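Local coordinates for PP1b (Porcine reproductive and respiratory syndrome virus, PDB 6JDR), which probably unwinds RNA and DNA duplexes with 5' to 3' polarity using ATP hydrolysis, as the zinc-binding helicase part of the viral replicase polyprotein, at residues 165-170 with 221-226; 182-187 with 205-210; 234-239 with 262-267. The protein carries 1 engineered substitution. One frame throughout, in Å; residues are numbered along the deposited sequence.

Contact 1 (165-170 with 221-226); sequences DGDVIY and NSFLDE
Val168, Ile169 and Tyr170 pair with Ser222, Phe223 and Leu224 as adjacent parallel strands of the RecA-like sheet in the superfamily 1 helicase core. The second strand runs into Asp225 and Glu226, an arrangement consistent with the Walker B motif of P-loop NTPases. The backbone bonds alternate along the pair: Val168 N donates to Asn221 O, Phe223 N to Val168 O (2.7 Å), Tyr170 N to Phe223 O and Asp225 N to Tyr170 O. Ahead of this ladder, Asn221 N reaches Asp167 OD1 at 3.2 Å from above the carboxylate plane, 40° out of it, while OD2 is held by Gln164 N.

Ile169 and Phe223 share the face that Met180 and Leu184 of helix 174-184 cover on the Ile169 side. With its CG beside the backbone N (chi1 -66°), the Phe223 ring turns back along the strand, and its edge meets the Asp167 carboxylate, CE2 lying 3.7 Å from OD2. On the other face, beneath helix 232-239, Val168 CG1 covers the rim of one face of the Tyr170 ring. Ser222 OG approaches the edge of that ring, 4.0 Å from CE2, and the phenol OH accepts a bond from Cys217 N beyond the strands. Leu224 CD2 reaches across to Tyr170, 3.6 Å from its carbonyl O and close to its CB.

Asp225 projects toward the first strand from CA, but its carboxylate turns away and bonds through OD2 to Thr171 OG1. A bound zinc ion lies about 3 Å from this side chain at the nearest atoms. Asp225 and Glu226 also form a zinc site seen for this protein but not filled on this chain. The Asp225 N to Tyr170 O bond therefore fixes the backbone from which the acid near the zinc departs, and Thr171 probably helps to orient the carboxylate.

Contact 2 (182-187 with 205-210); sequences RALGTC and TGPWVR
In the beta-alpha-beta unit formed by strand 168-171, helix 174-184 and strand 208-211, Leu184 at the end of the helix packs on Pro207 and Val209 at the start of the second strand of the unit. Leu184 CD1 does most of the touching: it lies 3.5 Å from Val209 CG2 and 4.1 Å from Pro207 CG, the side chains sliding past one another in opposite directions. The leucine thus fills the angle between helix and sheet.

Gly185, with positive phi, takes the chain out of the helix and into Thr186 and Cys187. Here the two backbones run close, Cys187 CA and Gly206 CA being 4.2 Å apart where the glycine has no side chain. Pro207 CD rests 3.7 Å from Thr186 O, and at the solvent side Thr186 CG2 lies near Thr205 O. With its sulfur between the backbone N and the carbonyl carbon (chi1 52°), Cys187 turns inward beside Ile181, and Val209 CG2 receives both Leu184 CD1 and, at 3.9 Å, Cys187 SG.

Contact 3 (234-239 with 262-267); sequences DVLRLL and CYVFDI
Val264 is the hub of an apolar contact between helix 232-239 and the loop that leads toward strand 270-276; Val235, Leu236 and Leu239 of the helix all reach it. The dense part is built of methyl groups. Leu239 and Val264 come tip to tip, with Leu239 CD1 3.8 Å from Val264 CG2 and almost as near its CG1. Val235 slides past in the opposite direction, its CG1 4.1 Å from the same CG2. With CG1 anti to the backbone N (chi1 169°), Val235 can also touch Cys262, whose SG lies 4.0 Å away. Leu236 starts off to one side, yet its CD2 bends in to 4.0 Å from Val264 CG1.

Toward the surface the packing thins to a single aromatic residue. Leu236 and Tyr263 cross at about a right angle, CD2 lying 3.7 Å from the phenol OH and 3.9 Å from CE2. The ring is set by a chi1 of 78°, and Val264 CG1 lies over the rim of one of its faces, so that valine links the inner and outer parts. Farther along, Asp266 and Ile267 are exposed. Asp266 OD2 bonds to His261 NE2; these two residues form a zinc site seen for this protein, although no metal is bound to them here.

Helix 134-142 closes the contact from one side, with Val137 against Leu236, Val141 against both Leu239 and Val264, and Met134 beside Tyr263, while helix 63-67 adds Leu64 and Val67 against Leu236. Leu224 of strand 222-224 packs on Val235 and Phe265, seating the helix and the loop beside the parallel sheet.

All three contacts belong to the P-loop helicase core and gather about one parallel sheet. Contact 2 is nested within the chain loop closed by contact 1, and contact 3 follows in series. The centres of contacts 1 and 2 are about 10 Å apart; strand 168-171 joins them, bonding to strand 208-211 through Ile169 N to Trp208 O and Arg210 N to Ile169 O. Contact 3, about 15 Å from contact 1, touches the face bearing Tyr170 and Leu224, where Leu238 meets Tyr170. Contacts 2 and 3 do not touch, their centres being about 24 Å apart. Near the probable Walker B acids, helix 174-184 thus packs on the Ile169 face and helix 232-239 on the other.

Contact 1 (165-170 with 221-226)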
ATOM      1  N   ASP A 165     -12.983  -4.069   4.212  1.00 70.50           N
ATOM      2  CA  ASP A 165     -13.562  -3.695   5.506  1.00 70.64           C
ATOM      3  C   ASP A 165     -12.706  -4.077   6.718  1.00 69.85           C
ATOM      4  O   ASP A 165     -12.811  -3.441   7.768  1.00 70.11           O
ATOM      5  CB  ASP A 165     -14.973  -4.282   5.658  1.00 72.45           C
ATOM      6  CG  ASP A 165     -16.004  -3.577   4.783  1.00 74.14           C
ATOM      7  OD1 ASP A 165     -15.614  -2.774   3.905  1.00 73.52           O
ATOM      8  OD2 ASP A 165     -17.215  -3.826   4.974  1.00 76.93           O
ATOM      9  N   GLY A 166     -11.868  -5.102   6.581  1.00 68.50           N
ATOM     10  CA  GLY A 166     -10.984  -5.524   7.673  1.00 68.41           C
ATOM     11  C   GLY A 166      -9.653  -4.784   7.745  1.00 67.28           C
ATOM     12  O   GLY A 166      -8.888  -4.965   8.696  1.00 66.23           O
ATOM     13  N   ASP A 167      -9.376  -3.947   6.748  1.00 66.03           N
ATOM     14  CA  ASP A 167      -8.074  -3.295   6.623  1.00 64.96           C
ATOM     15  C   ASP A 167      -7.928  -2.068   7.519  1.00 62.48           C
ATOM     16  O   ASP A 167      -8.907  -1.564   8.071  1.00 63.80           O
ATOM     17  CB  ASP A 167      -7.829  -2.897   5.165  1.00 65.30           C
ATOM     18  CG  ASP A 167      -7.784  -4.091   4.237  1.00 65.54           C
ATOM     19  OD1 ASP A 167      -7.510  -5.211   4.714  1.00 67.44           O
ATOM     20  OD2 ASP A 167      -8.020  -3.909   3.024  1.00 68.05           O
ATOM     21  N   VAL A 168      -6.686  -1.604   7.650  1.00 58.56           N
ATOM     22  CA  VAL A 168      -6.351  -0.422   8.442  1.00 55.68           C
ATOM     23  C   VAL A 168      -5.519   0.529   7.588  1.00 53.73           C
ATOM     24  O   VAL A 168      -4.552   0.115   6.945  1.00 52.51           O
ATOM     25  CB  VAL A 168      -5.551  -0.795   9.708  1.00 55.98           C
ATOM     26  CG1 VAL A 168      -5.237   0.447  10.535  1.00 56.34           C
ATOM     27  CG2 VAL A 168      -6.316  -1.810  10.545  1.00 56.56           C
ATOM     28  N   ILE A 169      -5.902   1.804   7.582  1.00 50.77           N
ATOM     29  CA  ILE A 169      -5.178   2.829   6.843  1.00 49.85           C
ATOM     30  C   ILE A 169      -4.589   3.834   7.834  1.00 49.35           C
ATOM     31  O   ILE A 169      -5.325   4.539   8.528  1.00 49.37           O
ATOM     32  CB  ILE A 169      -6.098   3.536   5.826  1.00 50.14           C
ATOM     33  CG1 ILE A 169      -6.599   2.527   4.784  1.00 51.35           C
ATOM     34  CG2 ILE A 169      -5.367   4.682   5.135  1.00 49.09           C
ATOM     35  CD1 ILE A 169      -7.829   2.974   4.021  1.00 51.73           C
ATOM     36  N   TYR A 170      -3.260   3.879   7.908  1.00 47.28           N
ATOM     37  CA  TYR A 170      -2.562   4.835   8.759  1.00 46.27           C
ATOM     38  C   TYR A 170      -2.258   6.102   7.965  1.00 44.70           C
ATOM     39  O   TYR A 170      -1.865   6.033   6.799  1.00 43.18           O
ATOM     40  CB  TYR A 170      -1.273   4.230   9.314  1.00 46.55           C
ATOM     41  CG  TYR A 170      -1.495   3.051  10.235  1.00 47.26           C
ATOM     42  CD1 TYR A 170      -1.755   3.242  11.588  1.00 46.97           C
ATOM     43  CD2 TYR A 170      -1.439   1.741   9.755  1.00 47.98           C
ATOM     44  CE1 TYR A 170      -1.954   2.168  12.436  1.00 47.78           C
ATOM     45  CE2 TYR A 170      -1.637   0.658  10.597  1.00 47.57           C
ATOM     46  CZ  TYR A 170      -1.892   0.875  11.936  1.00 48.69           C
ATOM     47  OH  TYR A 170      -2.089  -0.193  12.782  1.00 49.52           O
ATOM     48  N   ASN A 221      -4.968  -6.207   6.350  1.00 68.62           N
ATOM     49  CA  ASN A 221      -3.945  -5.508   5.589  1.00 66.43           C
ATOM     50  C   ASN A 221      -3.829  -4.082   6.107  1.00 62.29           C
ATOM     51  O   ASN A 221      -4.839  -3.424   6.369  1.00 58.66           O
ATOM     52  CB  ASN A 221      -4.279  -5.505   4.096  1.00 68.26           C
ATOM     53  CG  ASN A 221      -4.415  -6.907   3.526  1.00 70.90           C
ATOM     54  OD1 ASN A 221      -3.604  -7.789   3.815  1.00 70.89           O
ATOM     55  ND2 ASN A 221      -5.442  -7.120   2.707  1.00 71.90           N
ATOM     56  N   SER A 222      -2.594  -3.616   6.259  1.00 58.72           N
ATOM     57  CA  SER A 222      -2.331  -2.274   6.759  1.00 54.35           C
ATOM     58  C   SER A 222      -1.761  -1.412   5.644  1.00 50.29           C
ATOM     59  O   SER A 222      -0.864  -1.842   4.928  1.00 48.51           O
ATOM     60  CB  SER A 222      -1.370  -2.334   7.943  1.00 53.53           C
ATOM     61  OG  SER A 222      -1.993  -2.959   9.049  1.00 54.03           O
ATOM     62  N   PHE A 223      -2.296  -0.202   5.503  1.00 48.05           N
ATOM     63  CA  PHE A 223      -1.849   0.742   4.483  1.00 46.25           C
ATOM     64  C   PHE A 223      -1.270   1.997   5.126  1.00 44.78           C
ATOM     65  O   PHE A 223      -1.648   2.364   6.241  1.00 43.78           O
ATOM     66  CB  PHE A 223      -3.013   1.139   3.575  1.00 46.49           C
ATOM     67  CG  PHE A 223      -3.556   0.008   2.747  1.00 46.29           C
ATOM     68  CD1 PHE A 223      -3.198  -0.126   1.416  1.00 46.46           C
ATOM     69  CD2 PHE A 223      -4.433  -0.917   3.299  1.00 47.50           C
ATOM     70  CE1 PHE A 223      -3.697  -1.164   0.649  1.00 47.52           C
ATOM     71  CE2 PHE A 223      -4.940  -1.958   2.537  1.00 47.89           C
ATOM     72  CZ  PHE A 223      -4.570  -2.082   1.209  1.00 47.73           C
ATOM     73  N   LEU A 224      -0.361   2.652   4.406  1.00 43.63           N
ATOM     74  CA  LEU A 224       0.250   3.898   4.855  1.00 42.57           C
ATOM     75  C   LEU A 224      -0.024   5.004   3.833  1.00 43.05           C
ATOM     76  O   LEU A 224       0.534   5.008   2.733  1.00 41.55           O
ATOM     77  CB  LEU A 224       1.764   3.720   5.037  1.00 42.22           C
ATOM     78  CG  LEU A 224       2.474   4.406   6.211  1.00 40.43           C
ATOM     79  CD1 LEU A 224       3.873   4.825   5.785  1.00 39.67           C
ATOM     80  CD2 LEU A 224       1.718   5.600   6.767  1.00 41.14           C
ATOM     81  N   ASP A 225      -0.894   5.934   4.215  1.00 44.24           N
ATOM     82  CA  ASP A 225      -1.265   7.069   3.378  1.00 44.70           C
ATOM     83  C   ASP A 225      -0.156   8.115   3.438  1.00 44.24           C
ATOM     84  O   ASP A 225       0.503   8.256   4.463  1.00 45.39           O
ATOM     85  CB  ASP A 225      -2.591   7.645   3.893  1.00 46.09           C
ATOM     86  CG  ASP A 225      -3.107   8.806   3.061  1.00 48.08           C
ATOM     87  OD1 ASP A 225      -3.044   8.750   1.812  1.00 48.97           O
ATOM     88  OD2 ASP A 225      -3.601   9.778   3.677  1.00 48.97           O
ATOM     89  N   GLU A 226       0.064   8.823   2.334  1.00 43.82           N
ATOM     90  CA  GLU A 226       1.024   9.933   2.286  1.00 44.73           C
ATOM     91  C   GLU A 226       2.386   9.546   2.861  1.00 43.90           C
ATOM     92  O   GLU A 226       2.945  10.261   3.694  1.00 44.17           O
ATOM     93  CB  GLU A 226       0.471  11.154   3.039  1.00 47.24           C
ATOM     94  CG  GLU A 226      -0.822  11.730   2.473  1.00 48.64           C
ATOM     95  CD  GLU A 226      -0.619  12.461   1.161  1.00 49.68           C
ATOM     96  OE1 GLU A 226       0.315  13.287   1.071  1.00 53.07           O
ATOM     97  OE2 GLU A 226      -1.403  12.219   0.221  1.00 50.02           O
TER

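Contact 2 (182-187 with 205-210)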
ATOM      1  N   ARG A 182     -13.249  11.049   3.789  1.00 61.31           N
ATOM      2  CA  ARG A 182     -14.165  11.525   2.754  1.00 62.07           C
ATOM      3  C   ARG A 182     -14.074  10.694   1.474  1.00 62.91           C
ATOM      4  O   ARG A 182     -15.083  10.460   0.816  1.00 65.22           O
ATOM      5  CB  ARG A 182     -13.894  13.002   2.437  1.00 62.31           C
ATOM      6  CG  ARG A 182     -14.340  13.960   3.532  1.00 61.62           C
ATOM      7  CD  ARG A 182     -13.709  15.334   3.361  1.00 60.46           C
ATOM      8  NE  ARG A 182     -14.211  16.306   4.332  1.00 58.88           N
ATOM      9  CZ  ARG A 182     -13.728  17.539   4.485  1.00 57.71           C
ATOM     10  NH1 ARG A 182     -12.719  17.970   3.734  1.00 56.70           N
ATOM     11  NH2 ARG A 182     -14.257  18.348   5.396  1.00 56.90           N
ATOM     12  N   ALA A 183     -12.865  10.260   1.123  1.00 63.73           N
ATOM     13  CA  ALA A 183     -12.646   9.460  -0.084  1.00 62.91           C
ATOM     14  C   ALA A 183     -13.206   8.046   0.054  1.00 64.22           C
ATOM     15  O   ALA A 183     -13.664   7.460  -0.924  1.00 65.86           O
ATOM     16  CB  ALA A 183     -11.166   9.407  -0.425  1.00 62.24           C
ATOM     17  N   LEU A 184     -13.162   7.499   1.264  1.00 65.50           N
ATOM     18  CA  LEU A 184     -13.703   6.168   1.524  1.00 66.11           C
ATOM     19  C   LEU A 184     -15.224   6.179   1.595  1.00 67.15           C
ATOM     20  O   LEU A 184     -15.873   5.225   1.165  1.00 69.57           O
ATOM     21  CB  LEU A 184     -13.139   5.599   2.828  1.00 66.40           C
ATOM     22  CG  LEU A 184     -11.640   5.293   2.843  1.00 66.76           C
ATOM     23  CD1 LEU A 184     -11.160   5.072   4.269  1.00 67.37           C
ATOM     24  CD2 LEU A 184     -11.318   4.082   1.980  1.00 66.84           C
ATOM     25  N   GLY A 185     -15.791   7.245   2.152  1.00 67.50           N
ATOM     26  CA  GLY A 185     -17.235   7.338   2.347  1.00 67.29           C
ATOM     27  C   GLY A 185     -17.678   6.644   3.622  1.00 68.13           C
ATOM     28  O   GLY A 185     -18.200   7.289   4.532  1.00 68.32           O
ATOM     29  N   THR A 186     -17.471   5.329   3.685  1.00 68.19           N
ATOM     30  CA  THR A 186     -17.857   4.524   4.845  1.00 70.08           C
ATOM     31  C   THR A 186     -16.620   3.867   5.468  1.00 68.68           C
ATOM     32  O   THR A 186     -15.932   3.079   4.814  1.00 68.71           O
ATOM     33  CB  THR A 186     -18.872   3.427   4.444  1.00 72.42           C
ATOM     34  OG1 THR A 186     -19.782   3.939   3.461  1.00 74.21           O
ATOM     35  CG2 THR A 186     -19.662   2.940   5.655  1.00 72.12           C
ATOM     36  N   CYS A 187     -16.347   4.195   6.732  1.00 66.67           N
ATOM     37  CA  CYS A 187     -15.171   3.680   7.442  1.00 64.80           C
ATOM     38  C   CYS A 187     -15.304   3.869   8.951  1.00 64.22           C
ATOM     39  O   CYS A 187     -16.149   4.638   9.410  1.00 63.45           O
ATOM     40  CB  CYS A 187     -13.910   4.387   6.947  1.00 64.16           C
ATOM     41  SG  CYS A 187     -14.004   6.190   6.982  1.00 65.37           S
ATOM     42  N   THR A 205     -19.235  -0.162   9.986  1.00 74.41           N
ATOM     43  CA  THR A 205     -18.419  -1.069   9.182  1.00 74.77           C
ATOM     44  C   THR A 205     -17.497  -0.288   8.245  1.00 72.95           C
ATOM     45  O   THR A 205     -17.641   0.927   8.087  1.00 71.53           O
ATOM     46  CB  THR A 205     -19.304  -2.001   8.337  1.00 75.83           C
ATOM     47  OG1 THR A 205     -20.151  -1.217   7.487  1.00 75.94           O
ATOM     48  CG2 THR A 205     -20.161  -2.887   9.235  1.00 75.82           C
ATOM     49  N   GLY A 206     -16.557  -1.003   7.629  1.00 70.69           N
ATOM     50  CA  GLY A 206     -15.590  -0.411   6.702  1.00 67.79           C
ATOM     51  C   GLY A 206     -14.168  -0.459   7.239  1.00 65.73           C
ATOM     52  O   GLY A 206     -13.946  -0.859   8.385  1.00 64.21           O
ATOM     53  N   PRO A 207     -13.188  -0.057   6.412  1.00 63.00           N
ATOM     54  CA  PRO A 207     -11.796  -0.026   6.858  1.00 62.68           C
ATOM     55  C   PRO A 207     -11.569   1.011   7.952  1.00 62.90           C
ATOM     56  O   PRO A 207     -12.231   2.044   7.961  1.00 65.45           O
ATOM     57  CB  PRO A 207     -11.025   0.365   5.593  1.00 62.09           C
ATOM     58  CG  PRO A 207     -12.020   1.045   4.719  1.00 61.36           C
ATOM     59  CD  PRO A 207     -13.343   0.417   5.025  1.00 61.83           C
ATOM     60  N   TRP A 208     -10.649   0.729   8.869  1.00 62.43           N
ATOM     61  CA  TRP A 208     -10.275   1.698   9.894  1.00 61.22           C
ATOM     62  C   TRP A 208      -9.379   2.784   9.300  1.00 56.76           C
ATOM     63  O   TRP A 208      -8.533   2.504   8.452  1.00 52.74           O
ATOM     64  CB  TRP A 208      -9.549   1.012  11.048  1.00 66.17           C
ATOM     65  CG  TRP A 208     -10.459   0.371  12.040  1.00 72.36           C
ATOM     66  CD1 TRP A 208     -10.961  -0.897  11.993  1.00 75.44           C
ATOM     67  CD2 TRP A 208     -10.972   0.963  13.240  1.00 77.10           C
ATOM     68  NE1 TRP A 208     -11.760  -1.131  13.088  1.00 77.92           N
ATOM     69  CE2 TRP A 208     -11.783  -0.006  13.870  1.00 78.27           C
ATOM     70  CE3 TRP A 208     -10.827   2.220  13.843  1.00 79.41           C
ATOM     71  CZ2 TRP A 208     -12.447   0.241  15.075  1.00 80.38           C
ATOM     72  CZ3 TRP A 208     -11.488   2.466  15.043  1.00 80.97           C
ATOM     73  CH2 TRP A 208     -12.289   1.479  15.645  1.00 81.29           C
ATOM     74  N   VAL A 209      -9.584   4.023   9.742  1.00 53.32           N
ATOM     75  CA  VAL A 209      -8.679   5.128   9.429  1.00 51.39           C
ATOM     76  C   VAL A 209      -8.076   5.611  10.743  1.00 50.28           C
ATOM     77  O   VAL A 209      -8.778   6.173  11.588  1.00 48.64           O
ATOM     78  CB  VAL A 209      -9.394   6.287   8.719  1.00 51.31           C
ATOM     79  CG1 VAL A 209      -8.383   7.330   8.262  1.00 50.92           C
ATOM     80  CG2 VAL A 209     -10.191   5.767   7.531  1.00 51.18           C
ATOM     81  N   ARG A 210      -6.776   5.370  10.908  1.00 48.97           N
ATOM     82  CA  ARG A 210      -6.086   5.613  12.167  1.00 48.33           C
ATOM     83  C   ARG A 210      -5.000   6.664  11.980  1.00 46.43           C
ATOM     84  O   ARG A 210      -4.262   6.637  10.995  1.00 43.68           O
ATOM     85  CB  ARG A 210      -5.471   4.313  12.696  1.00 49.97           C
ATOM     86  CG  ARG A 210      -6.484   3.225  13.033  1.00 52.46           C
ATOM     87  CD  ARG A 210      -7.089   3.408  14.419  1.00 55.49           C
ATOM     88  NE  ARG A 210      -6.146   3.075  15.488  1.00 58.83           N
ATOM     89  CZ  ARG A 210      -6.422   3.164  16.787  1.00 59.61           C
TER

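Contact 3 (234-239 with 262-267)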
ATOM      1  N   ASP A 234       7.408   6.712  13.880  1.00 37.30           N
ATOM      2  CA  ASP A 234       6.100   6.054  13.865  1.00 38.22           C
ATOM      3  C   ASP A 234       6.036   4.958  12.805  1.00 38.22           C
ATOM      4  O   ASP A 234       5.394   3.933  13.008  1.00 37.02           O
ATOM      5  CB  ASP A 234       4.974   7.060  13.617  1.00 38.86           C
ATOM      6  CG  ASP A 234       4.718   7.957  14.803  1.00 40.15           C
ATOM      7  OD1 ASP A 234       5.027   7.552  15.941  1.00 44.67           O
ATOM      8  OD2 ASP A 234       4.195   9.067  14.607  1.00 40.41           O
ATOM      9  N   VAL A 235       6.697   5.180  11.675  1.00 38.23           N
ATOM     10  CA  VAL A 235       6.729   4.183  10.615  1.00 39.73           C
ATOM     11  C   VAL A 235       7.479   2.937  11.093  1.00 40.02           C
ATOM     12  O   VAL A 235       7.053   1.808  10.832  1.00 37.83           O
ATOM     13  CB  VAL A 235       7.357   4.742   9.322  1.00 39.24           C
ATOM     14  CG1 VAL A 235       7.635   3.629   8.323  1.00 38.96           C
ATOM     15  CG2 VAL A 235       6.435   5.784   8.710  1.00 39.11           C
ATOM     16  N   LEU A 236       8.584   3.151  11.800  1.00 40.53           N
ATOM     17  CA  LEU A 236       9.338   2.044  12.376  1.00 41.44           C
ATOM     18  C   LEU A 236       8.534   1.291  13.440  1.00 41.92           C
ATOM     19  O   LEU A 236       8.662   0.076  13.565  1.00 40.15           O
ATOM     20  CB  LEU A 236      10.659   2.539  12.956  1.00 41.31           C
ATOM     21  CG  LEU A 236      11.696   3.052  11.956  1.00 40.64           C
ATOM     22  CD1 LEU A 236      12.952   3.468  12.700  1.00 40.13           C
ATOM     23  CD2 LEU A 236      12.021   1.995  10.910  1.00 41.45           C
ATOM     24  N   ARG A 237       7.708   2.013  14.199  1.00 43.85           N
ATOM     25  CA  ARG A 237       6.803   1.380  15.165  1.00 44.16           C
ATOM     26  C   ARG A 237       5.854   0.404  14.474  1.00 43.68           C
ATOM     27  O   ARG A 237       5.689  -0.725  14.932  1.00 45.54           O
ATOM     28  CB  ARG A 237       5.991   2.422  15.938  1.00 44.95           C
ATOM     29  CG  ARG A 237       6.769   3.167  17.009  1.00 47.00           C
ATOM     30  CD  ARG A 237       5.883   4.187  17.715  1.00 48.44           C
ATOM     31  NE  ARG A 237       6.588   4.879  18.796  1.00 50.41           N
ATOM     32  CZ  ARG A 237       6.841   6.191  18.858  1.00 53.06           C
ATOM     33  NH1 ARG A 237       6.451   7.033  17.898  1.00 53.15           N
ATOM     34  NH2 ARG A 237       7.492   6.673  19.913  1.00 51.77           N
ATOM     35  N   LEU A 238       5.239   0.843  13.377  1.00 43.29           N
ATOM     36  CA  LEU A 238       4.341  -0.012  12.595  1.00 43.32           C
ATOM     37  C   LEU A 238       5.080  -1.210  12.006  1.00 42.77           C
ATOM     38  O   LEU A 238       4.658  -2.352  12.171  1.00 42.88           O
ATOM     39  CB  LEU A 238       3.685   0.774  11.459  1.00 43.55           C
ATOM     40  CG  LEU A 238       2.711   1.896  11.831  1.00 44.33           C
ATOM     41  CD1 LEU A 238       2.095   2.480  10.568  1.00 43.91           C
ATOM     42  CD2 LEU A 238       1.626   1.408  12.784  1.00 44.76           C
ATOM     43  N   LEU A 239       6.191  -0.942  11.330  1.00 42.28           N
ATOM     44  CA  LEU A 239       6.980  -1.997  10.708  1.00 42.42           C
ATOM     45  C   LEU A 239       7.548  -3.013  11.699  1.00 44.40           C
ATOM     46  O   LEU A 239       7.930  -4.112  11.302  1.00 45.96           O
ATOM     47  CB  LEU A 239       8.096  -1.397   9.860  1.00 41.43           C
ATOM     48  CG  LEU A 239       7.587  -0.768   8.566  1.00 41.16           C
ATOM     49  CD1 LEU A 239       8.685   0.031   7.880  1.00 41.25           C
ATOM     50  CD2 LEU A 239       7.039  -1.838   7.635  1.00 41.63           C
ATOM     51  N   CYS A 262      11.183   8.229   5.082  1.00 41.98           N
ATOM     52  CA  CYS A 262      11.759   7.133   5.852  1.00 41.67           C
ATOM     53  C   CYS A 262      12.666   6.286   4.965  1.00 40.47           C
ATOM     54  O   CYS A 262      12.298   5.946   3.840  1.00 41.56           O
ATOM     55  CB  CYS A 262      10.666   6.265   6.477  1.00 42.04           C
ATOM     56  SG  CYS A 262      11.261   5.232   7.838  1.00 44.44           S
ATOM     57  N   TYR A 263      13.853   5.963   5.473  1.00 39.30           N
ATOM     58  CA  TYR A 263      14.843   5.175   4.727  1.00 39.63           C
ATOM     59  C   TYR A 263      14.285   3.842   4.214  1.00 39.98           C
ATOM     60  O   TYR A 263      14.721   3.345   3.177  1.00 39.04           O
ATOM     61  CB  TYR A 263      16.080   4.902   5.590  1.00 39.97           C
ATOM     62  CG  TYR A 263      15.859   3.800   6.601  1.00 40.90           C
ATOM     63  CD1 TYR A 263      16.237   2.489   6.321  1.00 41.43           C
ATOM     64  CD2 TYR A 263      15.243   4.060   7.821  1.00 41.03           C
ATOM     65  CE1 TYR A 263      16.017   1.470   7.234  1.00 41.65           C
ATOM     66  CE2 TYR A 263      15.025   3.050   8.744  1.00 42.13           C
ATOM     67  CZ  TYR A 263      15.413   1.756   8.445  1.00 42.05           C
ATOM     68  OH  TYR A 263      15.196   0.751   9.357  1.00 42.85           O
ATOM     69  N   VAL A 264      13.330   3.267   4.945  1.00 40.68           N
ATOM     70  CA  VAL A 264      12.756   1.974   4.573  1.00 42.10           C
ATOM     71  C   VAL A 264      12.183   1.958   3.155  1.00 44.25           C
ATOM     72  O   VAL A 264      12.195   0.913   2.505  1.00 45.64           O
ATOM     73  CB  VAL A 264      11.670   1.486   5.564  1.00 42.20           C
ATOM     74  CG1 VAL A 264      12.269   1.233   6.942  1.00 42.26           C
ATOM     75  CG2 VAL A 264      10.490   2.451   5.642  1.00 41.73           C
ATOM     76  N   PHE A 265      11.707   3.106   2.673  1.00 44.41           N
ATOM     77  CA  PHE A 265      11.099   3.186   1.339  1.00 45.04           C
ATOM     78  C   PHE A 265      12.104   2.996   0.209  1.00 46.19           C
ATOM     79  O   PHE A 265      11.732   2.567  -0.881  1.00 47.83           O
ATOM     80  CB  PHE A 265      10.360   4.516   1.139  1.00 43.50           C
ATOM     81  CG  PHE A 265       9.337   4.808   2.197  1.00 42.33           C
ATOM     82  CD1 PHE A 265       8.540   3.800   2.721  1.00 42.40           C
ATOM     83  CD2 PHE A 265       9.170   6.100   2.667  1.00 42.66           C
ATOM     84  CE1 PHE A 265       7.603   4.074   3.701  1.00 43.52           C
ATOM     85  CE2 PHE A 265       8.234   6.382   3.642  1.00 42.42           C
ATOM     86  CZ  PHE A 265       7.449   5.371   4.163  1.00 43.64           C
ATOM     87  N   ASP A 266      13.370   3.306   0.475  1.00 47.60           N
ATOM     88  CA  ASP A 266      14.437   3.112  -0.504  1.00 48.95           C
ATOM     89  C   ASP A 266      14.927   1.663  -0.581  1.00 49.57           C
ATOM     90  O   ASP A 266      15.670   1.312  -1.493  1.00 52.51           O
ATOM     91  CB  ASP A 266      15.604   4.048  -0.194  1.00 49.30           C
ATOM     92  CG  ASP A 266      15.199   5.509  -0.248  1.00 50.12           C
ATOM     93  OD1 ASP A 266      14.541   5.902  -1.234  1.00 50.30           O
ATOM     94  OD2 ASP A 266      15.523   6.264   0.695  1.00 50.48           O
ATOM     95  N   ILE A 267      14.521   0.832   0.374  1.00 50.06           N
ATOM     96  CA  ILE A 267      14.862  -0.594   0.363  1.00 51.25           C
ATOM     97  C   ILE A 267      13.615  -1.483   0.297  1.00 50.39           C
ATOM     98  O   ILE A 267      13.713  -2.706   0.333  1.00 50.50           O
ATOM     99  CB  ILE A 267      15.743  -0.973   1.578  1.00 52.32           C
ATOM    100  CG1 ILE A 267      15.057  -0.615   2.902  1.00 53.60           C
ATOM    101  CG2 ILE A 267      17.087  -0.263   1.490  1.00 51.82           C
ATOM    102  CD1 ILE A 267      15.790  -1.128   4.127  1.00 53.87           C
TER